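Local coordinates for protein metallo-beta-lactamase (Serratia marcescens, PDB 5AXO) that hydrolyses the beta-lactam ring of antibiotics, probably by means of the two zinc ions of its active site, as in other subclass B3 metallo-beta-lactamases, at residues A[36-41]-A[67-72]; A[94-99]-A[126-131]; A[19-24]-A[49-54]. One frame throughout, in Å; residues are numbered along the deposited sequence.

Contact 1 of 3, residues A[36-41]-A[67-72]; sequences GHILVD and YILSTH. With NA (sodium ion), chain K; ZN (zinc ion), chain B.
Strands 37-40 and 65-69, the two parallel strands of a beta-alpha-beta unit whose crossover is helix 47-57, pair here and run on into the zinc site. L39 is held through both its backbone N and its backbone O: the N gives a nearly straight bond (174°) to Y67 O at 2.9 Å, and the O takes L69 N at 2.8 Å. D41 N then reaches L69 O. On the face carrying I38, V40 and L69, I38 CG2 lies 3.5 Å from L69 CD1, and the same methyl of L69 also touches V40 CG2. L39 and I68 point to the other face, where M84 of helix 81-88 packs on both.

The chain from S70 leads to H72, the first zinc ligand of the metallo-beta-lactamase fold, and D41 ties this part down. Its carboxylate takes two bonds from T71: OD2 receives T71 OG1 at 2.7 Å through its syn lone pair, and OD1 receives T71 N at 2.9 Å, 23° out of the carboxylate plane. T71 turns OG1 between its own N and carbonyl carbon (chi1 56°), which swings the hydroxyl to D41. A water links D41 OD1 to S70 OG and H72 O. Next along the chain, H72 NE2 binds zinc at 2.0 Å, with H74 and H150 as fellow ligands, while H72 ND1 is hydrogen-bonded to D174.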
loop_
_atom_site.group_PDB
_atom_site.type_symbol
_atom_site.label_atom_id
_atom_site.label_comp_id
_atom_site.label_asym_id
_atom_site.label_seq_id
_atom_site.Cartn_x
_atom_site.Cartn_y
_atom_site.Cartn_z
ATOM N N GLY A 36 -5.412 3.889 19.648
ATOM C CA GLY A 36 -5.940 4.086 18.306
ATOM C C GLY A 36 -5.045 3.503 17.238
ATOM O O GLY A 36 -4.018 2.899 17.537
ATOM N N HIS A 37 -5.578 3.531 16.018
ATOM C CA HIS A 37 -5.114 2.675 14.930
ATOM C C HIS A 37 -4.731 3.452 13.693
ATOM O O HIS A 37 -5.137 4.584 13.502
ATOM C CB HIS A 37 -6.179 1.665 14.526
ATOM C CG HIS A 37 -6.951 1.117 15.677
ATOM N ND1 HIS A 37 -6.336 0.505 16.751
ATOM C CD2 HIS A 37 -8.275 1.133 15.949
ATOM C CE1 HIS A 37 -7.265 0.150 17.627
ATOM N NE2 HIS A 37 -8.439 0.556 17.183
ATOM N N ILE A 38 -3.906 2.830 12.865
ATOM C CA ILE A 38 -3.507 3.322 11.576
ATOM C C ILE A 38 -4.029 2.365 10.533
ATOM O O ILE A 38 -3.750 1.163 10.638
ATOM C CB ILE A 38 -1.990 3.530 11.496
ATOM C CG1 ILE A 38 -1.548 4.568 12.544
ATOM C CG2 ILE A 38 -1.525 3.867 10.072
ATOM C CD1 ILE A 38 -0.073 4.800 12.671
ATOM N N LEU A 39 -4.656 2.851 9.483
ATOM C CA LEU A 39 -5.117 2.059 8.353
ATOM C C LEU A 39 -4.247 2.385 7.147
ATOM O O LEU A 39 -3.998 3.575 6.875
ATOM C CB LEU A 39 -6.570 2.386 8.053
ATOM C CG LEU A 39 -7.141 1.756 6.792
ATOM C CD1 LEU A 39 -7.178 0.228 6.883
ATOM C CD2 LEU A 39 -8.507 2.329 6.446
ATOM N N VAL A 40 -3.672 1.353 6.517
ATOM C CA VAL A 40 -2.953 1.528 5.248
ATOM C C VAL A 40 -3.800 1.105 4.066
ATOM O O VAL A 40 -4.236 -0.058 3.994
ATOM C CB VAL A 40 -1.633 0.728 5.236
ATOM C CG1 VAL A 40 -0.833 1.106 4.011
ATOM C CG2 VAL A 40 -0.866 1.028 6.498
ATOM N N ASP A 41 -4.144 2.107 3.254
ATOM C CA ASP A 41 -4.933 2.034 2.031
ATOM C C ASP A 41 -6.390 1.809 2.315
ATOM O O ASP A 41 -6.805 1.437 3.429
ATOM C CB ASP A 41 -4.344 1.040 1.030
ATOM C CG ASP A 41 -3.212 1.600 0.238
ATOM O OD1 ASP A 41 -3.064 2.852 0.246
ATOM O OD2 ASP A 41 -2.480 0.801 -0.377
ATOM N N TYR A 67 -5.213 7.681 11.505
ATOM C CA TYR A 67 -4.517 8.005 10.258
ATOM C C TYR A 67 -4.897 6.951 9.229
ATOM O O TYR A 67 -5.015 5.770 9.554
ATOM C CB TYR A 67 -3.000 8.047 10.416
ATOM C CG TYR A 67 -2.460 9.198 11.225
ATOM C CD1 TYR A 67 -2.525 10.478 10.735
ATOM C CD2 TYR A 67 -1.902 9.002 12.460
ATOM C CE1 TYR A 67 -2.001 11.541 11.441
ATOM C CE2 TYR A 67 -1.466 10.073 13.215
ATOM C CZ TYR A 67 -1.475 11.317 12.664
ATOM O OH TYR A 67 -0.950 12.414 13.357
ATOM N N ILE A 68 -5.001 7.392 7.980
ATOM C CA ILE A 68 -5.056 6.511 6.804
ATOM C C ILE A 68 -3.856 6.859 5.976
ATOM O O ILE A 68 -3.739 7.987 5.497
ATOM C CB ILE A 68 -6.318 6.693 5.987
ATOM C CG1 ILE A 68 -7.546 6.412 6.875
ATOM C CG2 ILE A 68 -6.318 5.796 4.747
ATOM C CD1 ILE A 68 -8.843 6.891 6.303
ATOM N N LEU A 69 -3.028 5.874 5.709
ATOM C CA LEU A 69 -1.798 6.034 4.945
ATOM C C LEU A 69 -2.043 5.526 3.525
ATOM O O LEU A 69 -2.599 4.430 3.348
ATOM C CB LEU A 69 -0.657 5.241 5.586
ATOM C CG LEU A 69 -0.440 5.466 7.076
ATOM C CD1 LEU A 69 0.766 4.659 7.518
ATOM C CD2 LEU A 69 -0.328 6.928 7.461
ATOM N N SER A 70 -1.663 6.287 2.518
ATOM C CA SER A 70 -1.882 5.903 1.135
ATOM C C SER A 70 -0.566 5.455 0.511
ATOM O O SER A 70 0.431 6.198 0.609
ATOM C CB SER A 70 -2.388 7.116 0.353
ATOM O OG SER A 70 -2.495 6.847 -1.037
ATOM N N THR A 71 -0.529 4.280 -0.080
ATOM C CA THR A 71 0.548 3.928 -0.959
ATOM C C THR A 71 0.582 4.778 -2.215
ATOM O O THR A 71 1.561 5.550 -2.429
ATOM C CB THR A 71 0.517 2.441 -1.342
ATOM O OG1 THR A 71 -0.728 2.130 -1.924
ATOM C CG2 THR A 71 0.842 1.521 -0.182
ATOM N N HIS A 72 -0.431 4.659 -3.060
ATOM C CA HIS A 72 -0.534 5.582 -4.172
ATOM C C HIS A 72 -1.962 5.740 -4.637
ATOM O O HIS A 72 -2.888 5.012 -4.265
ATOM C CB HIS A 72 0.375 5.085 -5.333
ATOM C CG HIS A 72 -0.169 3.899 -6.084
ATOM N ND1 HIS A 72 0.173 2.607 -5.758
ATOM C CD2 HIS A 72 -0.997 3.800 -7.154
ATOM C CE1 HIS A 72 -0.439 1.766 -6.578
ATOM N NE2 HIS A 72 -1.144 2.460 -7.448
HETATM NA NA NA K . 1.472 8.200 -1.044
HETATM ZN ZN ZN B . -1.686 1.848 -9.303
HETATM O O HOH W 1 -3.855 4.601 -1.669
HETATM O O HOH W 2 -0.792 8.404 -2.646
HETATM O O HOH W 3 -2.924 0.519 -9.296
#

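Contact 2 of 3, residues A[94-99]-A[126-131]. With NA (sodium ion), chain L; SO4 (sulfate ion), chain O.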
loop_
_atom_site.group_PDB
_atom_site.type_symbol
_atom_site.label_atom_id
_atom_site.label_comp_id
_atom_site.label_asym_id
_atom_site.label_seq_id
_atom_site.Cartn_x
_atom_site.Cartn_y
_atom_site.Cartn_z
ATOM N N ALA A 94 0.055 11.063 2.614
ATOM C CA ALA A 94 0.504 10.596 1.298
ATOM C C ALA A 94 1.748 11.325 0.863
ATOM O O ALA A 94 2.075 12.382 1.376
ATOM C CB ALA A 94 -0.562 10.791 0.248
ATOM N N GLY A 95 2.459 10.756 -0.100
ATOM C CA GLY A 95 3.556 11.470 -0.738
ATOM C C GLY A 95 3.089 12.767 -1.337
ATOM O O GLY A 95 1.989 12.868 -1.850
ATOM N N ALA A 96 3.991 13.753 -1.302
ATOM C CA ALA A 96 3.625 15.108 -1.717
ATOM C C ALA A 96 2.934 15.158 -3.062
ATOM O O ALA A 96 1.990 15.900 -3.254
ATOM C CB ALA A 96 4.867 15.992 -1.736
ATOM N N ALA A 97 3.531 14.484 -4.040
ATOM C CA ALA A 97 3.016 14.599 -5.410
ATOM C C ALA A 97 1.698 13.894 -5.669
ATOM O O ALA A 97 1.093 14.064 -6.722
ATOM C CB ALA A 97 4.058 14.131 -6.391
ATOM N N ASN A 98 1.232 13.090 -4.708
ATOM C CA ASN A 98 -0.051 12.414 -4.840
ATOM C C ASN A 98 -1.172 13.103 -4.060
ATOM O O ASN A 98 -2.326 12.650 -4.115
ATOM C CB ASN A 98 0.013 10.935 -4.440
ATOM C CG ASN A 98 0.672 10.051 -5.489
ATOM O OD1 ASN A 98 1.148 10.508 -6.549
ATOM N ND2 ASN A 98 0.847 8.784 -5.147
ATOM N N VAL A 99 -0.796 14.078 -3.228
ATOM C CA VAL A 99 -1.811 14.747 -2.423
ATOM C C VAL A 99 -3.006 15.294 -3.246
ATOM O O VAL A 99 -4.173 15.066 -2.919
ATOM C CB VAL A 99 -1.186 15.846 -1.540
ATOM C CG1 VAL A 99 -2.255 16.746 -0.924
ATOM C CG2 VAL A 99 -0.310 15.253 -0.443
ATOM N N VAL A 126 -6.306 15.480 3.520
ATOM C CA VAL A 126 -5.106 14.905 2.948
ATOM C C VAL A 126 -3.914 15.805 3.261
ATOM O O VAL A 126 -3.969 17.029 3.055
ATOM C CB VAL A 126 -5.208 14.674 1.411
ATOM C CG1 VAL A 126 -4.049 13.845 0.923
ATOM C CG2 VAL A 126 -6.485 13.931 1.089
ATOM N N ARG A 127 -2.849 15.204 3.752
ATOM C CA ARG A 127 -1.636 15.927 4.102
ATOM C C ARG A 127 -0.418 15.175 3.542
ATOM O O ARG A 127 -0.442 13.936 3.378
ATOM C CB ARG A 127 -1.459 16.040 5.617
ATOM C CG ARG A 127 -2.635 16.543 6.414
ATOM C CD ARG A 127 -2.930 18.015 6.176
ATOM N NE ARG A 127 -4.165 18.407 6.878
ATOM C CZ ARG A 127 -5.331 18.652 6.305
ATOM N NH1 ARG A 127 -6.384 19.031 7.038
ATOM N NH2 ARG A 127 -5.451 18.618 4.996
ATOM N N ALA A 128 0.669 15.893 3.293
ATOM C CA ALA A 128 1.879 15.288 2.731
ATOM C C ALA A 128 2.802 14.781 3.828
ATOM O O ALA A 128 2.914 15.377 4.916
ATOM C CB ALA A 128 2.621 16.309 1.891
ATOM N N VAL A 129 3.570 13.736 3.521
ATOM C CA VAL A 129 4.729 13.277 4.332
ATOM C C VAL A 129 5.952 13.200 3.410
ATOM O O VAL A 129 5.809 13.009 2.175
ATOM C CB VAL A 129 4.502 11.899 4.978
ATOM C CG1 VAL A 129 3.396 12.009 6.002
ATOM C CG2 VAL A 129 4.148 10.856 3.942
ATOM N N ALA A 130 7.130 13.335 4.007
ATOM C CA ALA A 130 8.371 13.302 3.269
ATOM C C ALA A 130 9.055 11.955 3.371
ATOM O O ALA A 130 8.764 11.150 4.259
ATOM C CB ALA A 130 9.305 14.371 3.829
ATOM N N ASP A 131 9.957 11.695 2.441
ATOM C CA ASP A 131 10.803 10.524 2.539
ATOM C C ASP A 131 11.444 10.447 3.907
ATOM O O ASP A 131 12.083 11.427 4.357
ATOM C CB ASP A 131 11.864 10.556 1.451
ATOM C CG ASP A 131 12.668 9.293 1.391
ATOM O OD1 ASP A 131 12.139 8.167 1.471
ATOM O OD2 ASP A 131 13.845 9.456 1.052
HETATM NA NA NA L . -0.517 11.325 -8.672
HETATM S S SO4 O . -9.145 19.599 4.527
HETATM O O1 SO4 O . -7.878 19.556 3.771
HETATM O O2 SO4 O . -9.715 20.940 4.155
HETATM O O3 SO4 O . -10.211 18.619 4.167
HETATM O O4 SO4 O . -8.914 19.505 5.958
HETATM O O HOH W 4 6.658 13.114 -0.313
HETATM O O HOH W 5 -1.852 9.204 -9.810
#
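With chi1 of V99 at 168°, CG1 stands anti to the backbone N and CG2 anti to the carbonyl carbon, and the two methyls part to meet different residues of strand 126-129. CG1 of V99 goes to V126 CG1, 3.9 Å away; V126 sets that methyl anti to its own N as well (chi1 -169°), and the two side chains lie alongside, pointing opposite ways. CG2 of V99 rests against CA and CB of A128. The CB of A128 also meets A96, so this methyl rests against both A96 and V99, the first residue of helix 99-104.

The backbones are joined by two bonds at A94: its N donates to R127 O at 3.0 Å, and its O receives V129 N at 2.9 Å, from a donor tilted out of the carbonyl plane. V129 CG2 lies 3.6 Å from the same oxygen, A94 O. At A96 a water replaces the direct backbone bond, bridging A96 N and V129 O.

R127 turns away from 94-99. Bent at chi2, it presents its guanidinium edge to a sulfate that most likely came with the crystallisation solution: NH1 donates to sulfate O4 at 2.8 Å and NH2 to O1. NH2 also donates to V126 O from above the carbonyl plane. N98 OD1 binds a sodium ion at 2.8 Å, a site completed in part by T101. Strands 91-95 and 126-129 are the parallel pair of a beta-alpha-beta unit crossing over through helix 99-104, at the edge of the larger sheet of the metallo-beta-lactamase fold.

Contact 3 of 3, residues A[19-24]-A[49-54]; sequences HYVGTG and QVVAAN. With NA (sodium ion), chain D.
The carboxamide of N54 is the flat group that meets segment 19-24: V21 O lies in its plane, at the NH2 edge, and OD1 binds a sodium ion 2.8 Å away. N54 ND2 donates to V21 O at 3.0 Å along an almost straight N-H line (173°), yet it comes from above the carbonyl plane, well off either lone pair. CG of N54 is anti to its carbonyl carbon (chi1 -73°), and this turns the amide toward the passing loop while CB packs on V21 CB at 3.9 Å.

Helix 47-57, which crosses over one face of the larger sheet, thereby grips the chain just after it leaves strand 18-20. V51 adds to the hold: its CA makes a CH...O contact with V21 O, and CG2 lies 3.6 Å from the same oxygen. Farther along, the side chains of T23 and V50 run roughly perpendicular, with T23 CG2 4.0 Å from V50 CG1, while T23 OG1 turns to W5 O. Within the loop, the Y20 ring has T23 O at its edge, in plane, and Y20 OH donates to that oxygen at 2.8 Å; F12 and W222 pack against the ring.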
loop_
_atom_site.group_PDB
_atom_site.type_symbol
_atom_site.label_atom_id
_atom_site.label_comp_id
_atom_site.label_asym_id
_atom_site.label_seq_id
_atom_site.Cartn_x
_atom_site.Cartn_y
_atom_site.Cartn_z
ATOM N N HIS A 19 -2.846 -6.415 11.061
ATOM C CA HIS A 19 -4.034 -7.179 10.624
ATOM C C HIS A 19 -4.322 -6.867 9.175
ATOM O O HIS A 19 -4.389 -5.676 8.794
ATOM C CB HIS A 19 -5.281 -6.861 11.476
ATOM C CG HIS A 19 -5.009 -6.745 12.935
ATOM N ND1 HIS A 19 -4.862 -7.841 13.749
ATOM C CD2 HIS A 19 -4.805 -5.665 13.714
ATOM C CE1 HIS A 19 -4.531 -7.441 14.965
ATOM N NE2 HIS A 19 -4.513 -6.121 14.972
ATOM N N TYR A 20 -4.621 -7.890 8.373
ATOM C CA TYR A 20 -5.109 -7.704 7.020
ATOM C C TYR A 20 -6.583 -7.447 7.074
ATOM O O TYR A 20 -7.334 -8.233 7.656
ATOM C CB TYR A 20 -4.787 -8.931 6.185
ATOM C CG TYR A 20 -5.136 -8.736 4.717
ATOM C CD1 TYR A 20 -6.434 -8.876 4.236
ATOM C CD2 TYR A 20 -4.158 -8.395 3.811
ATOM C CE1 TYR A 20 -6.725 -8.739 2.893
ATOM C CE2 TYR A 20 -4.433 -8.270 2.485
ATOM C CZ TYR A 20 -5.713 -8.374 2.020
ATOM O OH TYR A 20 -5.983 -8.243 0.667
ATOM N N VAL A 21 -7.035 -6.322 6.527
ATOM C CA VAL A 21 -8.438 -5.897 6.504
ATOM C C VAL A 21 -8.949 -5.529 5.124
ATOM O O VAL A 21 -9.988 -4.887 4.969
ATOM C CB VAL A 21 -8.763 -4.760 7.505
ATOM C CG1 VAL A 21 -8.561 -5.251 8.909
ATOM C CG2 VAL A 21 -7.934 -3.500 7.231
ATOM N N GLY A 22 -8.126 -5.832 4.113
ATOM C CA GLY A 22 -8.468 -5.531 2.743
ATOM C C GLY A 22 -9.466 -6.462 2.095
ATOM O O GLY A 22 -10.170 -7.227 2.743
ATOM N N THR A 23 -9.579 -6.318 0.776
ATOM C CA THR A 23 -10.497 -7.126 0.002
ATOM C C THR A 23 -9.768 -8.381 -0.461
ATOM O O THR A 23 -8.583 -8.582 -0.207
ATOM C CB THR A 23 -11.006 -6.313 -1.197
ATOM O OG1 THR A 23 -9.859 -5.924 -1.995
ATOM C CG2 THR A 23 -11.781 -5.120 -0.743
ATOM N N GLY A 24 -10.488 -9.197 -1.241
ATOM C CA GLY A 24 -9.842 -10.359 -1.820
ATOM C C GLY A 24 -8.702 -10.039 -2.785
ATOM O O GLY A 24 -7.782 -10.847 -2.970
ATOM N N GLN A 49 -16.603 -0.477 2.100
ATOM C CA GLN A 49 -17.589 -1.098 2.967
ATOM C C GLN A 49 -17.087 -2.441 3.494
ATOM O O GLN A 49 -17.412 -2.841 4.617
ATOM C CB GLN A 49 -18.900 -1.288 2.198
ATOM C CG GLN A 49 -19.507 0.023 1.701
ATOM C CD GLN A 49 -19.708 1.074 2.772
ATOM O OE1 GLN A 49 -20.239 0.782 3.837
ATOM N NE2 GLN A 49 -19.195 2.279 2.539
ATOM N N VAL A 50 -16.254 -3.122 2.709
ATOM C CA VAL A 50 -15.586 -4.339 3.143
ATOM C C VAL A 50 -14.554 -4.005 4.227
ATOM O O VAL A 50 -14.481 -4.677 5.249
ATOM C CB VAL A 50 -14.948 -5.037 1.916
ATOM C CG1 VAL A 50 -14.075 -6.195 2.320
ATOM C CG2 VAL A 50 -16.034 -5.539 0.966
ATOM N N VAL A 51 -13.658 -3.052 3.935
ATOM C CA VAL A 51 -12.659 -2.637 4.890
ATOM C C VAL A 51 -13.277 -2.271 6.228
ATOM O O VAL A 51 -12.799 -2.674 7.293
ATOM C CB VAL A 51 -11.779 -1.506 4.321
ATOM C CG1 VAL A 51 -10.813 -0.968 5.365
ATOM C CG2 VAL A 51 -11.006 -1.949 3.105
ATOM N N ALA A 52 -14.314 -1.442 6.209
ATOM C CA ALA A 52 -14.952 -1.016 7.445
ATOM C C ALA A 52 -15.519 -2.175 8.253
ATOM O O ALA A 52 -15.301 -2.262 9.470
ATOM C CB ALA A 52 -16.029 -0.009 7.120
ATOM N N ALA A 53 -16.220 -3.088 7.583
ATOM C CA ALA A 53 -16.758 -4.273 8.245
ATOM C C ALA A 53 -15.634 -5.142 8.796
ATOM O O ALA A 53 -15.710 -5.682 9.889
ATOM C CB ALA A 53 -17.580 -5.043 7.283
ATOM N N ASN A 54 -14.541 -5.223 8.031
ATOM C CA ASN A 54 -13.405 -6.018 8.445
ATOM C C ASN A 54 -12.747 -5.486 9.731
ATOM O O ASN A 54 -12.336 -6.239 10.598
ATOM C CB ASN A 54 -12.390 -6.107 7.304
ATOM C CG ASN A 54 -12.843 -7.022 6.176
ATOM O OD1 ASN A 54 -13.782 -7.801 6.356
ATOM N ND2 ASN A 54 -12.151 -6.979 5.063
HETATM NA NA NA D . -15.113 -9.050 4.253
#

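Overall arrangement
From the N terminus, 19-24 opens contact 3 and waits while the chain makes strands 29-31 and 37-40. Segment 36-41 opens contact 1 before helix 47-57 returns to close contact 3 at 49-54, and contact 1 closes later at 67-72, so the two cross along the chain. They touch in space through L39, which meets V21 and V51. Contact 2 follows in series, its loop from 94-99 to 126-131 holding helix 99-104. It meets contact 1 where S70 packs on A94 and H72 on N98. All three reach the larger sheet, but contacts 2 and 3 lie apart, their nearest atoms about 16 Å from each other.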